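Side-chain contacts in CRISPR-associated protein, Cse2 family (Thermobifida fusca, PDB 4H79), which probably binds nucleic acid as the CasB (Cse2) subunit of the type I-E CRISPR Cascade complex: residues A[84-87]-A[88-92]; A[133-136]-A[137-140]; A[142-145]-A[146-149]; A[187-190]-A[191-194]. All coordinates share one frame; numbering follows the deposited sequence.

Contact 1: residues A[84-87]-A[88-92]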
ATOM      1  N   ALA A  84      -6.735  -6.546  -9.639  1.00 30.12           N
ATOM      2  CA  ALA A  84      -5.538  -7.060  -8.956  1.00 30.96           C
ATOM      3  C   ALA A  84      -4.271  -6.396  -9.458  1.00 29.84           C
ATOM      4  O   ALA A  84      -3.397  -6.034  -8.654  1.00 28.48           O
ATOM      5  CB  ALA A  84      -5.441  -8.561  -9.143  1.00 29.42           C
ATOM      6  N   GLU A  85      -4.159  -6.235 -10.786  1.00 29.93           N
ATOM      7  CA  GLU A  85      -3.000  -5.523 -11.373  1.00 31.76           C
ATOM      8  C   GLU A  85      -2.959  -4.063 -10.910  1.00 32.12           C
ATOM      9  O   GLU A  85      -1.899  -3.522 -10.513  1.00 31.20           O
ATOM     10  CB  GLU A  85      -3.075  -5.550 -12.888  1.00 31.02           C
ATOM     11  CG  GLU A  85      -2.793  -6.890 -13.514  1.00 33.90           C
ATOM     12  CD  GLU A  85      -2.933  -6.854 -15.031  1.00 47.66           C
ATOM     13  OE1 GLU A  85      -3.632  -5.984 -15.607  1.00 42.77           O
ATOM     14  OE2 GLU A  85      -2.350  -7.724 -15.688  1.00 48.01           O
ATOM     15  N   ASN A  86      -4.119  -3.411 -10.955  1.00 31.82           N
ATOM     16  CA  ASN A  86      -4.216  -2.052 -10.433  1.00 31.63           C
ATOM     17  C   ASN A  86      -3.889  -1.912  -8.920  1.00 29.17           C
ATOM     18  O   ASN A  86      -3.199  -0.958  -8.476  1.00 29.13           O
ATOM     19  CB  ASN A  86      -5.584  -1.456 -10.778  1.00 35.67           C
ATOM     20  CG  ASN A  86      -5.611   0.050 -10.583  1.00 51.46           C
ATOM     21  OD1 ASN A  86      -4.603   0.773 -10.814  1.00 53.74           O
ATOM     22  ND2 ASN A  86      -6.748   0.540 -10.122  1.00 52.48           N
ATOM     23  N   SER A  87      -4.348  -2.869  -8.130  1.00 29.31           N
ATOM     24  CA  SER A  87      -4.029  -2.899  -6.702  1.00 29.76           C
ATOM     25  C   SER A  87      -2.542  -3.026  -6.452  1.00 29.63           C
ATOM     26  O   SER A  87      -2.022  -2.322  -5.578  1.00 26.34           O
ATOM     27  CB  SER A  87      -4.785  -4.022  -5.995  1.00 31.89           C
ATOM     28  OG  SER A  87      -6.191  -3.842  -6.167  1.00 30.48           O
ATOM     29  N   ALA A  88      -1.871  -3.923  -7.182  1.00 30.03           N
ATOM     30  CA  ALA A  88      -0.397  -4.060  -7.102  1.00 27.43           C
ATOM     31  C   ALA A  88       0.290  -2.779  -7.539  1.00 25.06           C
ATOM     32  O   ALA A  88       1.269  -2.305  -6.897  1.00 28.03           O
ATOM     33  CB  ALA A  88       0.111  -5.200  -7.982  1.00 22.66           C
ATOM     34  N   HIS A  89      -0.224  -2.193  -8.610  1.00 25.02           N
ATOM     35  CA  HIS A  89       0.355  -0.921  -9.123  1.00 25.39           C
ATOM     36  C   HIS A  89       0.245   0.211  -8.090  1.00 24.71           C
ATOM     37  O   HIS A  89       1.247   0.979  -7.820  1.00 21.62           O
ATOM     38  CB  HIS A  89      -0.403  -0.540 -10.413  1.00 33.79           C
ATOM     39  CG  HIS A  89       0.081   0.745 -11.029  1.00 50.15           C
ATOM     40  ND1 HIS A  89       1.376   1.129 -10.959  1.00 51.70           N
ATOM     41  CD2 HIS A  89      -0.589   1.745 -11.724  1.00 53.20           C
ATOM     42  CE1 HIS A  89       1.537   2.300 -11.581  1.00 46.04           C
ATOM     43  NE2 HIS A  89       0.337   2.680 -12.061  1.00 48.22           N
ATOM     44  N   ILE A  90      -0.952   0.354  -7.478  1.00 24.29           N
ATOM     45  CA  ILE A  90      -1.127   1.393  -6.429  1.00 24.48           C
ATOM     46  C   ILE A  90      -0.185   1.130  -5.225  1.00 23.73           C
ATOM     47  O   ILE A  90       0.471   2.068  -4.707  1.00 21.10           O
ATOM     48  CB  ILE A  90      -2.614   1.476  -5.942  1.00 25.88           C
ATOM     49  CG1 ILE A  90      -3.514   1.899  -7.113  1.00 28.54           C
ATOM     50  CG2 ILE A  90      -2.747   2.417  -4.737  1.00 18.60           C
ATOM     51  CD1 ILE A  90      -5.019   1.658  -6.880  1.00 27.89           C
ATOM     52  N   ALA A  91      -0.150  -0.140  -4.772  1.00 21.73           N
ATOM     53  CA  ALA A  91       0.686  -0.453  -3.607  1.00 22.83           C
ATOM     54  C   ALA A  91       2.151  -0.120  -3.872  1.00 19.90           C
ATOM     55  O   ALA A  91       2.834   0.452  -2.979  1.00 22.34           O
ATOM     56  CB  ALA A  91       0.530  -1.917  -3.195  1.00 20.85           C
ATOM     57  N   LEU A  92       2.678  -0.555  -5.027  1.00 20.62           N
ATOM     58  CA  LEU A  92       4.100  -0.283  -5.377  1.00 22.70           C
ATOM     59  C   LEU A  92       4.375   1.192  -5.486  1.00 20.68           C
ATOM     60  O   LEU A  92       5.452   1.656  -5.040  1.00 19.25           O
ATOM     61  CB  LEU A  92       4.474  -0.937  -6.720  1.00 24.72           C
ATOM     62  CG  LEU A  92       5.181  -2.301  -6.598  1.00 31.06           C
ATOM     63  CD1 LEU A  92       6.570  -2.196  -5.963  1.00 28.66           C
ATOM     64  CD2 LEU A  92       4.386  -3.220  -5.791  1.00 28.71           C
TER

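Contact 2: residues A[133-136]-A[137-140]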
ATOM      1  N   LYS A 133     -10.793  12.147  10.818  1.00 30.49           N
ATOM      2  CA  LYS A 133     -11.865  12.378   9.837  1.00 36.18           C
ATOM      3  C   LYS A 133     -11.377  12.010   8.432  1.00 32.56           C
ATOM      4  O   LYS A 133     -12.099  11.314   7.677  1.00 32.70           O
ATOM      5  CB  LYS A 133     -12.333  13.835   9.857  1.00 47.19           C
ATOM      6  CG  LYS A 133     -13.408  14.176   8.838  1.00 62.58           C
ATOM      7  CD  LYS A 133     -13.951  15.595   9.040  1.00 79.97           C
ATOM      8  CE  LYS A 133     -15.035  15.953   8.027  1.00 83.89           C
ATOM      9  NZ  LYS A 133     -16.417  15.693   8.533  1.00 59.66           N
ATOM     10  N   ARG A 134     -10.170  12.475   8.083  1.00 31.03           N
ATOM     11  CA  ARG A 134      -9.566  12.166   6.762  1.00 39.12           C
ATOM     12  C   ARG A 134      -9.319  10.672   6.583  1.00 32.84           C
ATOM     13  O   ARG A 134      -9.517  10.139   5.493  1.00 35.68           O
ATOM     14  CB  ARG A 134      -8.268  12.965   6.513  1.00 45.73           C
ATOM     15  CG  ARG A 134      -8.599  14.434   6.246  1.00 70.04           C
ATOM     16  CD  ARG A 134      -7.398  15.368   6.357  1.00 84.28           C
ATOM     17  NE  ARG A 134      -6.648  15.425   5.107  1.00 93.17           N
ATOM     18  CZ  ARG A 134      -5.542  14.732   4.844  1.00 60.70           C
ATOM     19  NH1 ARG A 134      -5.021  13.908   5.754  1.00 74.73           N
ATOM     20  NH2 ARG A 134      -4.954  14.880   3.656  1.00 65.58           N
ATOM     21  N   PHE A 135      -8.866  10.008   7.650  1.00 29.35           N
ATOM     22  CA  PHE A 135      -8.609   8.574   7.596  1.00 28.80           C
ATOM     23  C   PHE A 135      -9.910   7.801   7.316  1.00 30.73           C
ATOM     24  O   PHE A 135      -9.956   6.882   6.472  1.00 27.88           O
ATOM     25  CB  PHE A 135      -7.967   8.094   8.890  1.00 26.75           C
ATOM     26  CG  PHE A 135      -7.630   6.628   8.882  1.00 32.33           C
ATOM     27  CD1 PHE A 135      -7.026   6.031   7.770  1.00 42.23           C
ATOM     28  CD2 PHE A 135      -7.959   5.840   9.965  1.00 37.87           C
ATOM     29  CE1 PHE A 135      -6.724   4.667   7.760  1.00 34.52           C
ATOM     30  CE2 PHE A 135      -7.641   4.502   9.973  1.00 31.55           C
ATOM     31  CZ  PHE A 135      -7.020   3.924   8.881  1.00 28.80           C
ATOM     32  N   VAL A 136     -10.970   8.203   8.012  1.00 31.03           N
ATOM     33  CA  VAL A 136     -12.287   7.600   7.831  1.00 34.25           C
ATOM     34  C   VAL A 136     -12.735   7.757   6.379  1.00 31.67           C
ATOM     35  O   VAL A 136     -13.277   6.808   5.777  1.00 39.81           O
ATOM     36  CB  VAL A 136     -13.340   8.135   8.859  1.00 33.35           C
ATOM     37  CG1 VAL A 136     -14.782   7.783   8.428  1.00 36.36           C
ATOM     38  CG2 VAL A 136     -13.033   7.575  10.279  1.00 30.17           C
ATOM     39  N   GLN A 137     -12.435   8.915   5.804  1.00 33.09           N
ATOM     40  CA  GLN A 137     -12.862   9.220   4.439  1.00 37.15           C
ATOM     41  C   GLN A 137     -12.131   8.375   3.387  1.00 37.82           C
ATOM     42  O   GLN A 137     -12.691   8.120   2.291  1.00 36.70           O
ATOM     43  CB  GLN A 137     -12.774  10.726   4.144  1.00 40.22           C
ATOM     44  CG  GLN A 137     -14.014  11.506   4.663  1.00 52.17           C
ATOM     45  CD  GLN A 137     -15.388  10.819   4.344  1.00 60.85           C
ATOM     46  OE1 GLN A 137     -15.925  10.936   3.225  1.00 67.69           O
ATOM     47  NE2 GLN A 137     -15.972  10.119   5.345  1.00 53.54           N
ATOM     48  N   VAL A 138     -10.923   7.900   3.711  1.00 32.01           N
ATOM     49  CA  VAL A 138     -10.170   7.063   2.786  1.00 30.09           C
ATOM     50  C   VAL A 138     -11.019   5.838   2.347  1.00 34.07           C
ATOM     51  O   VAL A 138     -11.104   5.515   1.144  1.00 35.11           O
ATOM     52  CB  VAL A 138      -8.843   6.557   3.368  1.00 26.17           C
ATOM     53  CG1 VAL A 138      -8.142   5.619   2.337  1.00 28.92           C
ATOM     54  CG2 VAL A 138      -7.860   7.707   3.803  1.00 27.68           C
ATOM     55  N   GLY A 139     -11.672   5.179   3.310  1.00 32.91           N
ATOM     56  CA  GLY A 139     -12.386   3.942   3.030  1.00 40.28           C
ATOM     57  C   GLY A 139     -13.674   4.145   2.301  1.00 35.71           C
ATOM     58  O   GLY A 139     -14.253   3.190   1.852  1.00 40.32           O
ATOM     59  N   HIS A 140     -14.112   5.399   2.195  1.00 32.78           N
ATOM     60  CA  HIS A 140     -15.348   5.715   1.484  1.00 36.71           C
ATOM     61  C   HIS A 140     -15.146   6.221   0.046  1.00 39.09           C
ATOM     62  O   HIS A 140     -16.118   6.609  -0.617  1.00 35.55           O
ATOM     63  CB  HIS A 140     -16.220   6.659   2.332  1.00 43.91           C
ATOM     64  CG  HIS A 140     -16.906   5.963   3.507  1.00 42.26           C
ATOM     65  ND1 HIS A 140     -16.590   6.225   4.791  1.00 51.89           N
ATOM     66  CD2 HIS A 140     -17.900   4.973   3.544  1.00 40.34           C
ATOM     67  CE1 HIS A 140     -17.339   5.456   5.610  1.00 47.15           C
ATOM     68  NE2 HIS A 140     -18.153   4.704   4.848  1.00 43.23           N
TER
HETATM   69  O   HOH W   1     -11.352   4.349   6.328  1.00 51.23           O

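Contact 3: residues A[142-145]-A[146-149]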
ATOM      1  N   VAL A 142     -15.074   6.360  -3.821  1.00 40.33           N
ATOM      2  CA  VAL A 142     -15.982   5.726  -4.808  1.00 44.45           C
ATOM      3  C   VAL A 142     -15.224   5.092  -5.973  1.00 45.77           C
ATOM      4  O   VAL A 142     -15.726   4.217  -6.617  1.00 50.54           O
ATOM      5  CB  VAL A 142     -17.044   6.726  -5.348  1.00 53.73           C
ATOM      6  CG1 VAL A 142     -17.918   7.209  -4.200  1.00 49.77           C
ATOM      7  CG2 VAL A 142     -16.395   7.905  -6.107  1.00 59.40           C
ATOM      8  N   THR A 143     -14.006   5.526  -6.227  1.00 42.67           N
ATOM      9  CA  THR A 143     -13.184   4.951  -7.311  1.00 32.23           C
ATOM     10  C   THR A 143     -11.787   4.609  -6.807  1.00 31.83           C
ATOM     11  O   THR A 143     -11.296   5.163  -5.794  1.00 35.36           O
ATOM     12  CB  THR A 143     -13.016   5.956  -8.485  1.00 37.28           C
ATOM     13  OG1 THR A 143     -12.289   7.100  -8.005  1.00 36.44           O
ATOM     14  CG2 THR A 143     -14.394   6.428  -9.087  1.00 35.85           C
ATOM     15  N   TYR A 144     -11.099   3.723  -7.534  1.00 31.83           N
ATOM     16  CA  TYR A 144      -9.708   3.389  -7.193  1.00 33.87           C
ATOM     17  C   TYR A 144      -8.787   4.584  -7.321  1.00 35.20           C
ATOM     18  O   TYR A 144      -7.847   4.719  -6.548  1.00 30.36           O
ATOM     19  CB  TYR A 144      -9.162   2.251  -8.044  1.00 31.05           C
ATOM     20  CG  TYR A 144      -9.518   0.936  -7.447  1.00 30.11           C
ATOM     21  CD1 TYR A 144      -8.670   0.361  -6.489  1.00 30.23           C
ATOM     22  CD2 TYR A 144     -10.698   0.281  -7.790  1.00 31.61           C
ATOM     23  CE1 TYR A 144      -8.982  -0.838  -5.891  1.00 30.64           C
ATOM     24  CE2 TYR A 144     -11.024  -0.926  -7.188  1.00 36.00           C
ATOM     25  CZ  TYR A 144     -10.169  -1.487  -6.243  1.00 32.08           C
ATOM     26  OH  TYR A 144     -10.450  -2.688  -5.601  1.00 31.93           O
ATOM     27  N   LYS A 145      -9.046   5.442  -8.315  1.00 32.47           N
ATOM     28  CA  LYS A 145      -8.276   6.706  -8.421  1.00 36.64           C
ATOM     29  C   LYS A 145      -8.378   7.560  -7.129  1.00 36.07           C
ATOM     30  O   LYS A 145      -7.373   8.116  -6.654  1.00 37.95           O
ATOM     31  CB  LYS A 145      -8.725   7.500  -9.648  1.00 43.27           C
ATOM     32  CG  LYS A 145      -8.138   8.898  -9.742  1.00 45.00           C
ATOM     33  CD  LYS A 145      -7.892   9.270 -11.203  1.00 56.52           C
ATOM     34  CE  LYS A 145      -8.559  10.597 -11.515  1.00 63.69           C
ATOM     35  NZ  LYS A 145      -7.755  11.492 -12.386  1.00 68.82           N
ATOM     36  N   ALA A 146      -9.582   7.699  -6.578  1.00 31.02           N
ATOM     37  CA  ALA A 146      -9.779   8.504  -5.376  1.00 30.52           C
ATOM     38  C   ALA A 146      -9.148   7.799  -4.191  1.00 31.54           C
ATOM     39  O   ALA A 146      -8.536   8.448  -3.335  1.00 29.38           O
ATOM     40  CB  ALA A 146     -11.274   8.769  -5.123  1.00 30.19           C
ATOM     41  N   LEU A 147      -9.285   6.470  -4.143  1.00 27.25           N
ATOM     42  CA  LEU A 147      -8.728   5.685  -3.075  1.00 28.14           C
ATOM     43  C   LEU A 147      -7.190   5.835  -3.060  1.00 28.56           C
ATOM     44  O   LEU A 147      -6.598   6.068  -1.991  1.00 25.70           O
ATOM     45  CB  LEU A 147      -9.095   4.202  -3.219  1.00 27.59           C
ATOM     46  CG  LEU A 147      -8.503   3.218  -2.190  1.00 27.16           C
ATOM     47  CD1 LEU A 147      -8.841   3.628  -0.741  1.00 24.50           C
ATOM     48  CD2 LEU A 147      -9.007   1.781  -2.525  1.00 27.73           C
ATOM     49  N   ALA A 148      -6.565   5.731  -4.241  1.00 24.86           N
ATOM     50  CA  ALA A 148      -5.098   5.910  -4.336  1.00 24.90           C
ATOM     51  C   ALA A 148      -4.684   7.308  -3.905  1.00 26.87           C
ATOM     52  O   ALA A 148      -3.667   7.438  -3.226  1.00 27.21           O
ATOM     53  CB  ALA A 148      -4.600   5.630  -5.775  1.00 25.09           C
ATOM     54  N   GLN A 149      -5.418   8.358  -4.346  1.00 26.06           N
ATOM     55  CA  GLN A 149      -5.064   9.780  -4.004  1.00 28.66           C
ATOM     56  C   GLN A 149      -5.171   9.974  -2.481  1.00 28.43           C
ATOM     57  O   GLN A 149      -4.322  10.631  -1.878  1.00 25.06           O
ATOM     58  CB  GLN A 149      -5.971  10.825  -4.684  1.00 33.09           C
ATOM     59  CG  GLN A 149      -5.711  10.933  -6.192  1.00 51.70           C
ATOM     60  CD  GLN A 149      -6.810  11.613  -7.025  1.00 60.16           C
ATOM     61  OE1 GLN A 149      -7.965  11.677  -6.626  1.00 72.93           O
ATOM     62  NE2 GLN A 149      -6.441  12.090  -8.208  1.00 76.22           N
TER

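Contact 4: residues A[187-190]-A[191-194]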
ATOM      1  N   ARG A 187     -12.564  -1.430   5.737  1.00 26.29           N
ATOM      2  CA  ARG A 187     -12.832  -0.312   6.695  1.00 31.42           C
ATOM      3  C   ARG A 187     -12.861  -0.817   8.145  1.00 31.91           C
ATOM      4  O   ARG A 187     -12.286  -0.161   9.079  1.00 28.02           O
ATOM      5  CB  ARG A 187     -14.173   0.357   6.368  1.00 27.86           C
ATOM      6  CG  ARG A 187     -14.112   1.271   5.142  1.00 31.94           C
ATOM      7  CD  ARG A 187     -15.365   2.171   5.089  1.00 35.00           C
ATOM      8  NE  ARG A 187     -16.668   1.417   4.993  1.00 38.94           N
ATOM      9  CZ  ARG A 187     -17.177   0.985   3.855  1.00 39.60           C
ATOM     10  NH1 ARG A 187     -16.523   1.219   2.707  1.00 35.09           N
ATOM     11  NH2 ARG A 187     -18.323   0.333   3.842  1.00 37.96           N
ATOM     12  N   THR A 188     -13.511  -1.965   8.355  1.00 28.54           N
ATOM     13  CA  THR A 188     -13.587  -2.548   9.709  1.00 29.83           C
ATOM     14  C   THR A 188     -12.182  -2.913  10.215  1.00 26.85           C
ATOM     15  O   THR A 188     -11.815  -2.610  11.357  1.00 29.40           O
ATOM     16  CB  THR A 188     -14.509  -3.780   9.733  1.00 29.19           C
ATOM     17  OG1 THR A 188     -15.827  -3.376   9.334  1.00 29.21           O
ATOM     18  CG2 THR A 188     -14.589  -4.393  11.161  1.00 27.64           C
ATOM     19  N   ALA A 189     -11.367  -3.529   9.366  1.00 24.91           N
ATOM     20  CA  ALA A 189      -9.971  -3.877   9.788  1.00 25.41           C
ATOM     21  C   ALA A 189      -9.144  -2.609  10.132  1.00 30.64           C
ATOM     22  O   ALA A 189      -8.354  -2.564  11.121  1.00 30.16           O
ATOM     23  CB  ALA A 189      -9.265  -4.747   8.708  1.00 27.40           C
ATOM     24  N   TRP A 190      -9.323  -1.561   9.319  1.00 26.48           N
ATOM     25  CA  TRP A 190      -8.594  -0.297   9.576  1.00 29.13           C
ATOM     26  C   TRP A 190      -9.076   0.351  10.864  1.00 28.13           C
ATOM     27  O   TRP A 190      -8.259   0.854  11.650  1.00 24.99           O
ATOM     28  CB  TRP A 190      -8.773   0.681   8.430  1.00 24.45           C
ATOM     29  CG  TRP A 190      -8.080   0.295   7.140  1.00 25.12           C
ATOM     30  CD1 TRP A 190      -7.184  -0.745   6.936  1.00 25.82           C
ATOM     31  CD2 TRP A 190      -8.213   0.952   5.833  1.00 31.79           C
ATOM     32  NE1 TRP A 190      -6.740  -0.774   5.632  1.00 26.94           N
ATOM     33  CE2 TRP A 190      -7.320   0.218   4.911  1.00 31.60           C
ATOM     34  CE3 TRP A 190      -8.946   2.036   5.355  1.00 29.68           C
ATOM     35  CZ2 TRP A 190      -7.201   0.551   3.570  1.00 29.96           C
ATOM     36  CZ3 TRP A 190      -8.834   2.358   4.006  1.00 29.97           C
ATOM     37  CH2 TRP A 190      -7.965   1.629   3.131  1.00 27.45           C
ATOM     38  N   GLY A 191     -10.409   0.384  11.066  1.00 28.81           N
ATOM     39  CA  GLY A 191     -11.038   0.900  12.290  1.00 28.46           C
ATOM     40  C   GLY A 191     -10.502   0.208  13.522  1.00 31.74           C
ATOM     41  O   GLY A 191     -10.078   0.881  14.473  1.00 29.61           O
ATOM     42  N   ARG A 192     -10.512  -1.126  13.501  1.00 31.60           N
ATOM     43  CA  ARG A 192     -10.012  -1.949  14.606  1.00 36.32           C
ATOM     44  C   ARG A 192      -8.527  -1.664  14.868  1.00 33.60           C
ATOM     45  O   ARG A 192      -8.129  -1.478  16.032  1.00 31.68           O
ATOM     46  CB  ARG A 192     -10.241  -3.439  14.308  1.00 40.85           C
ATOM     47  CG  ARG A 192     -10.489  -4.326  15.520  1.00 53.10           C
ATOM     48  CD  ARG A 192     -10.982  -5.732  15.144  1.00 60.04           C
ATOM     49  NE  ARG A 192     -10.181  -6.305  14.052  1.00 96.36           N
ATOM     50  CZ  ARG A 192     -10.630  -6.636  12.827  1.00 88.76           C
ATOM     51  NH1 ARG A 192      -9.760  -7.112  11.936  1.00 65.19           N
ATOM     52  NH2 ARG A 192     -11.932  -6.502  12.486  1.00 90.39           N
ATOM     53  N   GLY A 193      -7.707  -1.598  13.823  1.00 29.71           N
ATOM     54  CA  GLY A 193      -6.287  -1.371  14.027  1.00 29.68           C
ATOM     55  C   GLY A 193      -6.008  -0.001  14.581  1.00 29.46           C
ATOM     56  O   GLY A 193      -5.114   0.190  15.394  1.00 28.37           O
ATOM     57  N   PHE A 194      -6.791   0.980  14.163  1.00 23.57           N
ATOM     58  CA  PHE A 194      -6.617   2.351  14.699  1.00 29.42           C
ATOM     59  C   PHE A 194      -6.832   2.423  16.253  1.00 33.53           C
ATOM     60  O   PHE A 194      -6.110   3.116  16.997  1.00 27.89           O
ATOM     61  CB  PHE A 194      -7.612   3.246  13.984  1.00 30.78           C
ATOM     62  CG  PHE A 194      -7.517   4.707  14.381  1.00 31.39           C
ATOM     63  CD1 PHE A 194      -8.336   5.249  15.424  1.00 34.90           C
ATOM     64  CD2 PHE A 194      -6.629   5.539  13.721  1.00 30.55           C
ATOM     65  CE1 PHE A 194      -8.242   6.616  15.778  1.00 31.45           C
ATOM     66  CE2 PHE A 194      -6.551   6.888  14.043  1.00 32.87           C
ATOM     67  CZ  PHE A 194      -7.345   7.435  15.081  1.00 31.16           C
TER

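Contact 1: residues A[84-87]-A[88-92]
Asn86 O accepts a hydrogen bond from Ile90 N at 2.8 Å, the shortest polar bond here. The bond is nearly straight, with an N-H...O angle of 165°. The same carbonyl is covered by the Ile90 side chain, whose CG1 lies 3.2 Å from Asn86 O. Ile90 then carries CD1 back along the helix to the Asn86 amide, where CD1 is 3.8 Å from Asn86 ND2. The two side chains pass each other at a slant. Asn86 has CG trans to its own backbone N (chi1 -165°). This swings the amide toward the following turn, between Ile90 and His89. Asn86 OD1 lies at the edge of the His89 ring, near its plane, 4.2 Å from His89 CD2. An alanine here would remove the amide and is likely to leave Ile90 CD1 and the His89 ring edge without this neighbour. Ser87 turns its OG back to Val83 O, a hydrogen bond within the helix. Glu85 OE2 bonds Tyr70 OH. Ala84 and Ala88 pack on Trp16 and Val21 of helix 16-33. Regular i to i+4 bonds and small residues at a helix interface mark 84-92 as part of a buried alpha helix in an all-helical fold.

Contact 2: residues A[133-136]-A[137-140]
Residues 133-140 run out of a helix, and the backbone bonds weaken along the way, from Gln137 N to Lys133 O at 3.1 Å to a weak i+3 bond from Gly139 N to Val136 O at 3.4 Å. Val138 N has two weak bonds, to Arg134 O and to Phe135 O. Phe135 O and Gly139 N stand 4.0 Å apart, and a water spans them in place of a direct i+4 bond. The water donates to Phe135 O at 2.9 Å and accepts weakly from Gly139 N. Val138 sets CG2 trans to its carbonyl carbon, over the preceding turn. There Val138 CG2 is 3.4 Å from Arg134 O and makes a looser apolar contact with the Phe135 ring, 4.4 Å from Phe135 CD1. On the exposed side, Gln137 bends at chi2 (-45°). This brings its amide back across Val136, with Gln137 NE2 4.0 Å from Val136 CG1. The His140 ring turns back toward the helix, and His140 ND1 lies 3.5 Å from Val136 O. Arg134 points away and forms a salt bridge with Glu153 of helix 144-160. Weak i+3 bonds and an inserted water near a glycine are found where an alpha helix gives way to a turn near its C-terminal end.

Contact 3: residues A[142-145]-A[146-149]
Thr143 OG1 accepts a hydrogen bond from Ala146 N at 3.1 Å, with an N-H...O angle of 157°. Thr143 is the N-cap of helix 144-160, and this bond satisfies an amide of the first turn. Its chi1 of 64° sets OG1 between the backbone N and the carbonyl carbon, where it faces that amide. Ala146 CB lies beside the same oxygen. The helical bonds start at once. Leu147 N bonds to Thr143 O, and Ala148 N bonds to Tyr144 O at 2.8 Å. Ala148 CB also lies 3.5 Å from Tyr144 O. Gln149 N follows with a bond to Lys145 O.

The apolar contact lies on the inner side. Tyr144 and Leu147 meet loosely, Tyr144 CD1 being 4.2 Å from Leu147 CD2, with the methyl oblique to the ring.

On the outer side, Lys145 and Gln149 pack by their chains. Gln149 CG covers Lys145 O at 3.3 Å, so this carbonyl holds a backbone hydrogen bond and is also shielded by carbon. The two chains cross at a slant, with Gln149 NE2 3.9 Å from Lys145 CG. Lys145 has CG trans to its backbone N (chi1 172°), which puts CG beside the Gln149 amide.

Tyr144 ties the helix start to its neighbours. Its OH bonds Leu174 O of helix 167-176. Its ring packs on Val83, Asn86 and Ile90 of helix 80-99, which Ala148 also touches at Ile90. Leu147 touches Ala141, just before the helix, and Phe177, in a loop after helix 167-176.

Contact 4: residues A[187-190]-A[191-194]
Thr188, Ala189 and Arg192 make a local side-chain contact on the outer side of helix 180-195, near the C-terminal end of the modelled chain. Arg192 folds back over the preceding turn. Its chain bends at chi3 (46°), and this lays the guanidinium across the helix backbone. One face of the group covers Ala189 CA and Thr188 O. Its two terminal nitrogens lie near two methyls. Arg192 NH2 is 3.6 Å from Thr188 CG2, and Arg192 NH1 is 4.0 Å from Ala189 CB. These are packing contacts. With CG2 trans to its backbone N, Thr188 presents this methyl to Arg192, and the two side chains cross at a slant. Thr188 OG1 turns the other way and bonds Gln184 O.

The backbone beneath is a regular alpha helix. Gly191 N bonds to Arg187 O at 2.8 Å, and Arg192 N bonds to Thr188 O at 2.9 Å with an N-H...O angle of 170°. Gly193 N and Phe194 N continue the series to Ala189 O and Trp190 O. Phe194 CB also lies 3.4 Å from Trp190 O.

The two large rings belong to the inner side. Trp190 packs on Leu114 of helix 114-119 and Val138 of helix 129-138, and its NE1 bonds Gln173 OE1 of helix 167-176. Phe194 packs on Val118 of helix 114-119 and Arg132 of helix 129-138. Arg187 NH1 bonds Gly139 O, just past helix 129-138.

How the contacts relate
The four contacts lie on four helices of one all-helical chain and form a connected series. Contact 1 touches contact 3 through Asn86 ND2 and Tyr144 CB, 3.6 Å apart, and through Ile90 CG2 and Ala148 CB, 3.9 Å apart. Contact 3 meets contact 2 where Leu147 CD1 lies 3.5 Å from Val138 O. Contact 2 meets contact 4 by packing of Val138 CG1 on Trp190 CZ3 at 3.7 Å. Contacts 1 and 4 end up on opposite sides of the chain's centre, their own centres about 21 Å apart. Contacts 3 and 4 come near but do not touch, with nearest atoms about 4 Å apart.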